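Local coordinates for protein CaaX farnesyltransferase alpha subunit Ram2 (Aspergillus fumigatus, PDB 4L9P) that forms the alpha subunit of protein farnesyltransferase, which attaches a farnesyl group to the cysteine of CAAX proteins, and probably also serves a geranylgeranyltransferase, at residues P340-R343 / N344-E347; A324-A327 / V328-T332; W346-R349 / I350-I353; A306-W309 / L310-Y314; L331-K335 / E336-P340. The protein carries 1 engineered substitution. One frame throughout, in Å; residues are numbered along the deposited sequence. Where two conformers were deposited one is given.

Interaction 1. Residues P340-R343 / N344-E347; sequences PIRR and NYWE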
# COMPACT_ATOMS: atom_id res chain seq x y z
N PRO A 340 -8.55 4.11 -23.28
CA PRO A 340 -10.00 3.99 -23.05
C PRO A 340 -10.38 3.37 -21.71
O PRO A 340 -11.48 3.60 -21.25
CB PRO A 340 -10.47 3.08 -24.20
CG PRO A 340 -9.38 3.23 -25.28
CD PRO A 340 -8.13 3.26 -24.40
N ILE A 341 -9.48 2.62 -21.05
CA ILE A 341 -9.91 2.06 -19.76
C ILE A 341 -10.17 3.17 -18.73
O ILE A 341 -10.85 2.93 -17.71
CB ILE A 341 -8.86 1.02 -19.24
CG1 ILE A 341 -9.49 0.08 -18.23
CG2 ILE A 341 -7.65 1.74 -18.57
CD1 ILE A 341 -10.55 -0.83 -18.80
N ARG A 342 -9.59 4.36 -18.97
CA ARG A 342 -9.76 5.45 -18.01
C ARG A 342 -10.89 6.41 -18.45
O ARG A 342 -10.98 7.56 -17.99
CB ARG A 342 -8.44 6.24 -17.90
CG ARG A 342 -7.37 5.30 -17.24
CD ARG A 342 -5.98 5.89 -17.32
NE ARG A 342 -5.87 7.14 -16.55
CZ ARG A 342 -4.91 8.02 -16.75
NH1 ARG A 342 -4.03 7.85 -17.77
NH2 ARG A 342 -4.89 9.11 -16.00
N ARG A 343 -11.78 5.90 -19.32
CA ARG A 343 -12.91 6.69 -19.86
C ARG A 343 -13.67 7.49 -18.80
O ARG A 343 -14.04 8.64 -19.02
CB ARG A 343 -13.85 5.70 -20.51
CG ARG A 343 -15.16 6.29 -20.96
CD ARG A 343 -15.93 5.20 -21.73
NE ARG A 343 -17.25 5.62 -22.16
CZ ARG A 343 -18.13 4.82 -22.77
NH1 ARG A 343 -17.85 3.53 -23.00
NH2 ARG A 343 -19.32 5.32 -23.11
N ASN A 344 -13.91 6.88 -17.61
CA ASN A 344 -14.77 7.58 -16.63
C ASN A 344 -14.03 8.77 -16.04
O ASN A 344 -14.65 9.78 -15.67
CB ASN A 344 -15.30 6.65 -15.52
CG ASN A 344 -16.32 5.65 -16.07
OD1 ASN A 344 -17.12 6.01 -16.98
ND2 ASN A 344 -16.24 4.41 -15.65
N TYR A 345 -12.70 8.67 -15.93
CA TYR A 345 -11.94 9.83 -15.48
C TYR A 345 -11.86 10.90 -16.59
O TYR A 345 -12.03 12.11 -16.33
CB TYR A 345 -10.51 9.37 -15.04
CG TYR A 345 -9.61 10.57 -14.77
CD1 TYR A 345 -9.87 11.44 -13.68
CD2 TYR A 345 -8.56 10.87 -15.63
CE1 TYR A 345 -9.10 12.57 -13.49
CE2 TYR A 345 -7.77 12.02 -15.44
CZ TYR A 345 -8.06 12.84 -14.37
OH TYR A 345 -7.30 13.98 -14.18
N TRP A 346 -11.63 10.48 -17.84
CA TRP A 346 -11.65 11.48 -18.93
C TRP A 346 -13.04 12.16 -19.00
O TRP A 346 -13.09 13.38 -19.22
CB TRP A 346 -11.37 10.87 -20.29
CG TRP A 346 -10.07 10.02 -20.31
CD1 TRP A 346 -9.94 8.79 -20.85
CD2 TRP A 346 -8.73 10.39 -19.83
NE1 TRP A 346 -8.63 8.31 -20.73
CE2 TRP A 346 -7.86 9.29 -20.13
CE3 TRP A 346 -8.18 11.52 -19.19
CZ2 TRP A 346 -6.51 9.29 -19.78
CZ3 TRP A 346 -6.83 11.52 -18.86
CH2 TRP A 346 -6.01 10.41 -19.14
N GLU A 347 -14.12 11.41 -18.78
CA GLU A 347 -15.45 12.02 -18.88
C GLU A 347 -15.67 12.96 -17.70
O GLU A 347 -16.33 13.98 -17.85
CB GLU A 347 -16.56 10.97 -19.02
CG GLU A 347 -16.52 10.23 -20.36
CD GLU A 347 -17.62 9.17 -20.58
OE1 GLU A 347 -18.30 8.74 -19.62
OE2 GLU A 347 -17.75 8.72 -21.73
O HOH W 1 -13.15 4.22 -16.79
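The CZ2-CH2 rim of the W346 indole meets one face of the R342 guanidinium, with NH1 3.5 Å from CZ2; the planes are inclined at 51°, an angled contact and not a flat stack. Y345 flanks the same cation, its ring only 5° from the guanidinium plane and its CD2 4.1 Å from NH2. Over one face of the indole lies the R342 carbonyl oxygen, and Y345 CD2 stands 3.5 Å above the indole plane, toward the rim. A bend at chi3 brings the guanidinium face against the CZ2-CH2 edge. R342 occupies the N-cap position of helix 343-362: its O accepts a nearly straight bond from W346 N (3.0 Å, 167°) and a weak one from Y345 N. The extended R343 runs beside E347, and NE gives OE2 a straight salt-bridge bond of 3.2 Å, doubtful in permanence because both residues were deposited in two conformers. OE2 lies in the guanidinium plane but is met from above the carboxylate plane. A water links I341 O to N344 N. D339 salt-bridges R342 NH1, and its O accepts from W346 NE1, while K335 is a second cation for E347. W346 packs on L331 and L334 of helix 323-338 and on E308 of helix 304-317, and S346 and S480 of the Ram1 beta subunit bond R342 and N344 at the subunit interface.

Interaction 2. Residues A324-A327 / V328-T332; sequences AAEA and VKMLT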
# COMPACT_ATOMS: atom_id res chain seq x y z
N ALA A 324 -11.70 25.43 -24.57
CA ALA A 324 -12.48 24.40 -23.87
C ALA A 324 -12.88 23.26 -24.81
O ALA A 324 -12.73 22.06 -24.47
CB ALA A 324 -13.73 25.02 -23.18
N ALA A 325 -13.34 23.60 -26.01
CA ALA A 325 -13.72 22.58 -26.98
C ALA A 325 -12.52 21.70 -27.37
O ALA A 325 -12.67 20.50 -27.60
CB ALA A 325 -14.38 23.23 -28.24
N GLU A 326 -11.39 22.35 -27.57
CA GLU A 326 -10.18 21.60 -27.95
C GLU A 326 -9.76 20.64 -26.82
O GLU A 326 -9.32 19.54 -27.12
CB GLU A 326 -9.03 22.53 -28.30
CG GLU A 326 -7.78 21.85 -28.82
CD GLU A 326 -7.89 21.24 -30.22
OE1 GLU A 326 -6.98 20.46 -30.61
OE2 GLU A 326 -8.88 21.48 -30.92
N ALA A 327 -9.89 21.07 -25.55
CA ALA A 327 -9.60 20.20 -24.42
C ALA A 327 -10.52 19.00 -24.48
O ALA A 327 -10.05 17.85 -24.29
CB ALA A 327 -9.73 20.92 -23.07
N VAL A 328 -11.81 19.24 -24.73
CA VAL A 328 -12.76 18.16 -24.82
C VAL A 328 -12.43 17.20 -25.96
O VAL A 328 -12.55 15.96 -25.85
CB VAL A 328 -14.21 18.67 -24.89
CG1 VAL A 328 -15.17 17.52 -25.16
CG2 VAL A 328 -14.56 19.38 -23.58
N LYS A 329 -11.98 17.75 -27.10
CA LYS A 329 -11.55 16.87 -28.17
C LYS A 329 -10.37 15.95 -27.74
O LYS A 329 -10.35 14.77 -28.12
CB LYS A 329 -11.09 17.73 -29.35
CG LYS A 329 -10.68 16.93 -30.54
CD LYS A 329 -10.09 17.86 -31.63
CE LYS A 329 -9.59 17.02 -32.84
NZ LYS A 329 -9.02 17.83 -33.98
N MET A 330 -9.36 16.52 -27.06
CA MET A 330 -8.22 15.70 -26.62
C MET A 330 -8.73 14.59 -25.70
O MET A 330 -8.31 13.44 -25.84
CB MET A 330 -7.20 16.58 -25.90
CG MET A 330 -6.52 17.60 -26.77
SD MET A 330 -5.60 16.85 -28.16
CE MET A 330 -6.82 17.05 -29.53
N LEU A 331 -9.65 14.93 -24.78
CA LEU A 331 -10.13 13.94 -23.82
C LEU A 331 -10.97 12.85 -24.52
O LEU A 331 -11.01 11.69 -24.10
CB LEU A 331 -10.90 14.64 -22.72
CG LEU A 331 -10.00 15.47 -21.77
CD1 LEU A 331 -10.86 16.48 -21.03
CD2 LEU A 331 -9.32 14.56 -20.68
N THR A 332 -11.67 13.25 -25.59
CA THR A 332 -12.40 12.31 -26.41
C THR A 332 -11.45 11.33 -27.13
O THR A 332 -11.74 10.12 -27.20
CB THR A 332 -13.29 13.08 -27.38
OG1 THR A 332 -14.23 13.86 -26.63
CG2 THR A 332 -14.06 12.08 -28.22
O HOH W 2 -6.82 19.18 -32.72
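E326 has CG anti to its own amide nitrogen (chi1 -175°) and then bends at chi2 (70°), which swings the carboxylate forward along the helix toward K329 and M330. K329 leaves the backbone in the same sense and stays extended to its end, so the two chains run side by side and E326 OE2 lies 3.9 Å from K329 CD. Their charged ends do not touch: OE1 and NZ remain 4.7 Å apart, and a water spans them, accepting from K329 NZ at 2.9 Å and donating to E326 OE1 at 2.5 Å, an unusually short arm that leaves the bridge somewhat uncertain. The pairing is an i to i+3 link of opposite charges, probably a weak attraction at most. M330 takes a different course. Bent at chi2 and chi3, it crosses E326 and sets its terminal CE 3.6 Å from OE1, a methyl-to-carboxylate contact.

Beneath these side chains the backbone is regular alpha-helix, with V328, K329, M330 and L331 N each bonded to the carbonyl four residues earlier. V328 CG2 rests 3.4 Å from A324 O, and L331 CG lies 3.5 Å from A327 O. V328 O has two donors, T332 N and T332 OG1 (2.8 Å), which arrive from opposite faces of its carbonyl plane; the hydroxyl is thus turned back onto its own helix.

Helix 323-338 is packed on two sides: E326 and A327 meet Y314 of helix 304-317, where M330 also reaches I307 and A311, while A327 and L331 pack against helix 343-362 through I353, with W346 and I350 also touching L331.

Interaction 3. Residues W346-R349 / I350-I353; sequences WEYR and IRQI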
# COMPACT_ATOMS: atom_id res chain seq x y z
N TRP A 346 -11.63 10.48 -17.84
CA TRP A 346 -11.65 11.48 -18.93
C TRP A 346 -13.04 12.16 -19.00
O TRP A 346 -13.09 13.38 -19.22
CB TRP A 346 -11.37 10.87 -20.29
CG TRP A 346 -10.07 10.02 -20.31
CD1 TRP A 346 -9.94 8.79 -20.85
CD2 TRP A 346 -8.73 10.39 -19.83
NE1 TRP A 346 -8.63 8.31 -20.73
CE2 TRP A 346 -7.86 9.29 -20.13
CE3 TRP A 346 -8.18 11.52 -19.19
CZ2 TRP A 346 -6.51 9.29 -19.78
CZ3 TRP A 346 -6.83 11.52 -18.86
CH2 TRP A 346 -6.01 10.41 -19.14
N GLU A 347 -14.12 11.41 -18.78
CA GLU A 347 -15.45 12.02 -18.88
C GLU A 347 -15.67 12.96 -17.70
O GLU A 347 -16.33 13.98 -17.85
CB GLU A 347 -16.56 10.97 -19.02
CG GLU A 347 -16.52 10.23 -20.36
CD GLU A 347 -17.62 9.17 -20.58
OE1 GLU A 347 -18.30 8.74 -19.62
OE2 GLU A 347 -17.75 8.72 -21.73
N TYR A 348 -15.12 12.61 -16.53
CA TYR A 348 -15.18 13.53 -15.36
C TYR A 348 -14.46 14.86 -15.71
O TYR A 348 -14.97 15.96 -15.41
CB TYR A 348 -14.55 12.86 -14.13
CG TYR A 348 -14.34 13.75 -12.95
CD1 TYR A 348 -15.41 14.09 -12.14
CD2 TYR A 348 -13.06 14.23 -12.60
CE1 TYR A 348 -15.25 14.89 -11.01
CE2 TYR A 348 -12.88 15.04 -11.47
CZ TYR A 348 -13.98 15.35 -10.67
OH TYR A 348 -13.82 16.16 -9.55
N ARG A 349 -13.30 14.77 -16.37
CA ARG A 349 -12.58 15.97 -16.79
C ARG A 349 -13.41 16.76 -17.79
O ARG A 349 -13.51 17.97 -17.69
CB ARG A 349 -11.20 15.68 -17.39
CG ARG A 349 -10.21 15.13 -16.33
CD ARG A 349 -9.74 16.26 -15.38
NE ARG A 349 -8.92 17.21 -16.13
CZ ARG A 349 -9.07 18.53 -16.12
NH1 ARG A 349 -10.06 19.12 -15.42
NH2 ARG A 349 -8.22 19.29 -16.83
N ILE A 350 -14.02 16.07 -18.76
CA ILE A 350 -14.92 16.75 -19.73
C ILE A 350 -16.05 17.47 -18.98
O ILE A 350 -16.37 18.62 -19.30
CB ILE A 350 -15.51 15.76 -20.74
CG1 ILE A 350 -14.38 15.24 -21.66
CG2 ILE A 350 -16.61 16.43 -21.58
CD1 ILE A 350 -14.73 14.07 -22.56
N ARG A 351 -16.64 16.84 -17.97
CA ARG A 351 -17.73 17.48 -17.22
C ARG A 351 -17.23 18.72 -16.49
O ARG A 351 -17.91 19.73 -16.44
CB ARG A 351 -18.37 16.50 -16.22
CG ARG A 351 -19.08 15.33 -16.89
CD ARG A 351 -20.12 14.61 -15.99
NE ARG A 351 -19.55 14.08 -14.75
CZ ARG A 351 -18.95 12.89 -14.64
NH1 ARG A 351 -18.85 12.14 -15.71
NH2 ARG A 351 -18.46 12.47 -13.46
N GLN A 352 -16.01 18.64 -15.94
CA GLN A 352 -15.45 19.78 -15.20
C GLN A 352 -15.19 20.94 -16.15
O GLN A 352 -15.51 22.08 -15.84
CB GLN A 352 -14.11 19.44 -14.58
CG GLN A 352 -14.16 18.49 -13.36
CD GLN A 352 -12.80 18.38 -12.69
OE1 GLN A 352 -11.81 18.04 -13.32
NE2 GLN A 352 -12.76 18.67 -11.38
N ILE A 353 -14.63 20.64 -17.32
CA ILE A 353 -14.31 21.66 -18.31
C ILE A 353 -15.59 22.30 -18.88
O ILE A 353 -15.70 23.53 -19.07
CB ILE A 353 -13.47 21.08 -19.45
CG1 ILE A 353 -12.12 20.63 -18.90
CG2 ILE A 353 -13.38 22.14 -20.61
CD1 ILE A 353 -11.29 19.76 -19.85
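The face of the Y348 ring is crossed by Q352, one turn on along helix 343-362, in an i to i+4 stack of a tyrosine and an amide; this is the last helix of the all-helical alpha subunit, a member of the protein prenyltransferase alpha family. The contact is a CH-pi one: Q352 CG stands 4.2 Å from the ring centroid, 15° off the normal, and the amide plane lies 29° from that of the ring. Beyond CG the amide extends toward the phenol hydroxyl, with its CD over the CE2-CZ side of the ring, 3.6 Å from CE2. Y348 has CG anti to the amide nitrogen, which carries the ring along the helix to where Q352 CG lies over its face.

R351 takes the ring's edge instead, in the one of its two deposited conformers considered here, so this contact is doubtful. Its NH2 lies in the ring plane, 3.7 Å from CD1, with the guanidinium turned steeply to the ring, while one face of that cation is laid over Y348 CA.

Polar bonding centres on R349. Its chain folds back through chi2 and chi3, and NH1 donates to Q352 OE1, which fixes the amide rotation, OE1 toward R349 and NE2 toward the tyrosine hydroxyl. NH2 reaches D312 and E316 of helix 304-317 in salt bridges, so the one guanidinium ties the amide to a neighbouring helix.

Regular i to i+4 backbone bonds join I350 to W346 and I353 to R349. The R349 NH1 to Q352 OE1 bond spans 2.9 Å at 157°, approaching from above the carbonyl plane.

Interaction 4. Residues A306-W309 / L310-Y314; sequences AIEW and LADVY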
# COMPACT_ATOMS: atom_id res chain seq x y z
N ALA A 306 1.07 13.08 -24.30
CA ALA A 306 1.03 14.35 -25.03
C ALA A 306 -0.41 14.82 -25.18
O ALA A 306 -0.67 15.99 -25.02
CB ALA A 306 1.70 14.19 -26.35
N ILE A 307 -1.33 13.89 -25.43
CA ILE A 307 -2.74 14.28 -25.56
C ILE A 307 -3.26 14.77 -24.21
O ILE A 307 -3.97 15.81 -24.14
CB ILE A 307 -3.62 13.08 -26.03
CG1 ILE A 307 -3.13 12.54 -27.38
CG2 ILE A 307 -5.11 13.46 -26.11
CD1 ILE A 307 -3.90 11.31 -27.80
N GLU A 308 -2.91 14.08 -23.10
CA GLU A 308 -3.40 14.54 -21.79
C GLU A 308 -2.79 15.89 -21.42
O GLU A 308 -3.45 16.76 -20.83
CB GLU A 308 -3.00 13.52 -20.76
CG GLU A 308 -3.55 13.88 -19.37
CD GLU A 308 -3.07 12.86 -18.37
OE1 GLU A 308 -2.07 12.14 -18.72
OE2 GLU A 308 -3.63 12.77 -17.26
N TRP A 309 -1.53 16.08 -21.80
CA TRP A 309 -0.87 17.37 -21.56
C TRP A 309 -1.62 18.49 -22.27
O TRP A 309 -1.91 19.55 -21.68
CB TRP A 309 0.57 17.30 -22.08
CG TRP A 309 1.43 18.41 -21.59
CD1 TRP A 309 1.40 19.71 -21.97
CD2 TRP A 309 2.45 18.29 -20.60
NE1 TRP A 309 2.37 20.42 -21.28
CE2 TRP A 309 3.02 19.57 -20.42
CE3 TRP A 309 2.95 17.21 -19.83
CZ2 TRP A 309 4.06 19.80 -19.52
CZ3 TRP A 309 3.99 17.43 -18.94
CH2 TRP A 309 4.54 18.71 -18.79
N LEU A 310 -1.94 18.25 -23.55
CA LEU A 310 -2.71 19.24 -24.32
C LEU A 310 -4.10 19.50 -23.71
O LEU A 310 -4.55 20.64 -23.69
CB LEU A 310 -2.82 18.82 -25.80
CG LEU A 310 -1.45 18.90 -26.49
CD1 LEU A 310 -1.46 18.25 -27.86
CD2 LEU A 310 -0.85 20.33 -26.52
N ALA A 311 -4.77 18.46 -23.21
CA ALA A 311 -6.08 18.67 -22.64
C ALA A 311 -5.95 19.64 -21.49
O ALA A 311 -6.77 20.52 -21.31
CB ALA A 311 -6.63 17.37 -22.15
N ASP A 312 -4.92 19.44 -20.65
CA ASP A 312 -4.73 20.33 -19.50
C ASP A 312 -4.34 21.75 -19.90
O ASP A 312 -4.83 22.73 -19.29
CB ASP A 312 -3.70 19.77 -18.51
CG ASP A 312 -4.21 18.54 -17.79
OD1 ASP A 312 -5.45 18.32 -17.71
OD2 ASP A 312 -3.37 17.78 -17.27
N VAL A 313 -3.44 21.89 -20.89
CA VAL A 313 -3.08 23.23 -21.38
C VAL A 313 -4.33 23.99 -21.86
O VAL A 313 -4.53 25.16 -21.50
CB VAL A 313 -2.04 23.14 -22.51
CG1 VAL A 313 -1.96 24.46 -23.28
CG2 VAL A 313 -0.66 22.73 -21.94
N TYR A 314 -5.17 23.34 -22.65
CA TYR A 314 -6.33 24.04 -23.23
C TYR A 314 -7.40 24.29 -22.17
O TYR A 314 -8.14 25.29 -22.23
CB TYR A 314 -6.91 23.21 -24.38
CG TYR A 314 -6.05 23.29 -25.62
CD1 TYR A 314 -5.82 24.53 -26.25
CD2 TYR A 314 -5.50 22.16 -26.18
CE1 TYR A 314 -5.02 24.60 -27.40
CE2 TYR A 314 -4.69 22.23 -27.31
CZ TYR A 314 -4.44 23.44 -27.90
OH TYR A 314 -3.65 23.48 -29.01
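Plain hydrophobic packing along one alpha-helix joins W309 to V313, on helix 304-317 of the all-helical alpha subunit, and most of the residues involved are buried. The contact is i to i+4: V313 CG2 approaches the five-membered part of the indole obliquely, 3.7 Å from CD1 and 3.9 Å from NE1. W309 holds CG opposite its amide nitrogen (chi1 -165°), which leans the indole forward along the helix to this methyl group. Further out the indole leaves the helix, where NE1 is bonded to L276 O, its ring stacks with W279, and R266 and L269 of helix 259-272 lie against it. A hydrogen bond at one corner and a stack on the ring should therefore limit its rotation.

D312 sits on another flank. Its carboxylate stays 5.0 Å from that of E308, OE2 to OD2, a pair of like charges. R266 salt-bridges D312 OD2 and, together with R349 on the other oxygen, would be expected to offset the repulsion.

The backbone is unbroken alpha-helix, with L310, A311, D312 and V313 N all bonded four residues back. I307 leaves on the side of helix 323-338, where it meets M330, L334 and Y338, so the segment joins helix 259-272 on one flank to helix 323-338 on another. L310 turns its branch over the preceding turn, CG lying 3.4 Å from A306 O.

Interaction 5. Residues L331-K335 / E336-P340; sequences LTLLK and EKYDP. With EDO (1,2-ethanediol), chain H.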
# COMPACT_ATOMS: atom_id res chain seq x y z
N LEU A 331 -9.65 14.93 -24.78
CA LEU A 331 -10.13 13.94 -23.82
C LEU A 331 -10.97 12.85 -24.52
O LEU A 331 -11.01 11.69 -24.10
CB LEU A 331 -10.90 14.64 -22.72
CG LEU A 331 -10.00 15.47 -21.77
CD1 LEU A 331 -10.86 16.48 -21.03
CD2 LEU A 331 -9.32 14.56 -20.68
N THR A 332 -11.67 13.25 -25.59
CA THR A 332 -12.40 12.31 -26.41
C THR A 332 -11.45 11.33 -27.13
O THR A 332 -11.74 10.12 -27.20
CB THR A 332 -13.29 13.08 -27.38
OG1 THR A 332 -14.23 13.86 -26.63
CG2 THR A 332 -14.06 12.08 -28.22
N LEU A 333 -10.33 11.83 -27.65
CA LEU A 333 -9.35 10.91 -28.21
C LEU A 333 -8.87 9.89 -27.17
O LEU A 333 -8.68 8.73 -27.50
CB LEU A 333 -8.15 11.66 -28.78
CG LEU A 333 -8.48 12.53 -29.99
CD1 LEU A 333 -7.28 13.38 -30.41
CD2 LEU A 333 -8.87 11.63 -31.14
N LEU A 334 -8.63 10.34 -25.93
CA LEU A 334 -8.19 9.43 -24.87
C LEU A 334 -9.28 8.40 -24.57
O LEU A 334 -8.98 7.21 -24.47
CB LEU A 334 -7.83 10.23 -23.63
CG LEU A 334 -6.50 10.98 -23.77
CD1 LEU A 334 -6.35 12.09 -22.73
CD2 LEU A 334 -5.26 10.01 -23.64
N LYS A 335 -10.53 8.84 -24.42
CA LYS A 335 -11.55 7.93 -24.00
C LYS A 335 -11.92 6.93 -25.09
O LYS A 335 -12.30 5.80 -24.77
CB LYS A 335 -12.75 8.71 -23.43
CG LYS A 335 -13.73 9.12 -24.36
CD LYS A 335 -14.90 9.87 -23.65
CE LYS A 335 -16.07 9.95 -24.61
NZ LYS A 335 -17.13 10.74 -24.06
N GLU A 336 -11.78 7.32 -26.35
CA GLU A 336 -12.21 6.45 -27.43
C GLU A 336 -11.11 5.57 -27.98
O GLU A 336 -11.40 4.49 -28.48
CB GLU A 336 -12.87 7.27 -28.57
CG GLU A 336 -14.18 7.94 -28.11
CD GLU A 336 -14.91 8.67 -29.17
OE1 GLU A 336 -14.31 8.91 -30.24
OE2 GLU A 336 -16.11 8.99 -28.91
N LYS A 337 -9.88 6.05 -27.94
CA LYS A 337 -8.79 5.38 -28.66
C LYS A 337 -7.54 5.16 -27.83
O LYS A 337 -7.03 4.04 -27.76
CB LYS A 337 -8.36 6.21 -29.88
CG LYS A 337 -9.27 6.23 -31.02
CD LYS A 337 -8.57 6.76 -32.32
CE LYS A 337 -7.37 5.91 -32.85
NZ LYS A 337 -7.08 6.19 -34.36
N TYR A 338 -7.04 6.22 -27.20
CA TYR A 338 -5.62 6.15 -26.77
C TYR A 338 -5.43 5.75 -25.28
O TYR A 338 -4.33 5.31 -24.95
CB TYR A 338 -4.93 7.48 -27.07
CG TYR A 338 -4.84 7.67 -28.57
CD1 TYR A 338 -4.09 6.80 -29.36
CD2 TYR A 338 -5.59 8.63 -29.21
CE1 TYR A 338 -4.04 6.93 -30.74
CE2 TYR A 338 -5.56 8.76 -30.57
CZ TYR A 338 -4.77 7.92 -31.33
OH TYR A 338 -4.77 8.07 -32.68
N ASP A 339 -6.47 5.86 -24.43
CA ASP A 339 -6.42 5.30 -23.05
C ASP A 339 -7.85 5.01 -22.58
O ASP A 339 -8.34 5.58 -21.61
CB ASP A 339 -5.66 6.27 -22.10
CG ASP A 339 -5.11 5.60 -20.85
OD1 ASP A 339 -5.53 4.46 -20.54
OD2 ASP A 339 -4.26 6.24 -20.18
N PRO A 340 -8.55 4.11 -23.28
CA PRO A 340 -10.00 3.99 -23.05
C PRO A 340 -10.38 3.37 -21.71
O PRO A 340 -11.48 3.60 -21.25
CB PRO A 340 -10.47 3.08 -24.20
CG PRO A 340 -9.38 3.23 -25.28
CD PRO A 340 -8.13 3.26 -24.40
C1 EDO H . -2.18 3.66 -22.54
O1 EDO H . -3.32 3.42 -23.37
C2 EDO H . -1.05 2.79 -23.09
O2 EDO H . -0.63 3.22 -24.41
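L333 O takes two backbone donors as helix 323-338 ends, K337 N and Y338 N, both at 3.0 Å; the bond to Y338 spans five residues and marks a wider pi-type turn. L334 O follows the same step, accepting from D339 N (2.9 Å) in its carbonyl plane, on a lone pair. A bound ethanediol, probably from the crystallisation liquor, donates to Y338 O at 2.7 Å. The charged ends of K335 and D339 turn outward, to E347 and R342 respectively. D339 leaves helical geometry. Its neighbour P340 has no N-H to offer, and instead sets its ring CB 3.3 Å from K335 O, with a CA-H...O contact to the same oxygen.

Side chains fill in around this end. E336 runs alongside T332, its CD 3.6 Å from T332 CG2, an apolar methyl against the carboxylate carbon. The L333 CB is in the plane of the Y338 ring, at its edge, 4.0 Å from CD2, while K337 CB touches one face near its rim. L334 CD2 meets D339 CB.

Y338 also meets I82 of the Ram1 beta subunit. Widened turns of this sort are a known way for an alpha-helix to finish, here leading into the short connection between two antiparallel helices of the helical-hairpin array of prenyltransferase alpha subunits.

How the interactions relate
The five contacts lie on three successive helices and the 339-342 connection: interaction 4 on 304-317, interactions 2 and 5 on 323-338, and interactions 1 and 3 on 343-362. L331, shared by interactions 2 and 5, packs its CD1 3.5 Å from I353 CD1 of interaction 3. Interactions 1 and 5 have centres about 7 Å apart and are joined by a salt bridge from K335 NZ to E347 OE2 (3.1 Å). R349 of interaction 3 reaches D312 of interaction 4, NH2 to OD1 being 3.1 Å. The five centres lie about 28 to 35 Å from the chain centre. All are structural and none includes the bound farnesyl analogue; interactions 1, 3, 4 and 5 touch the Ram1 beta subunit.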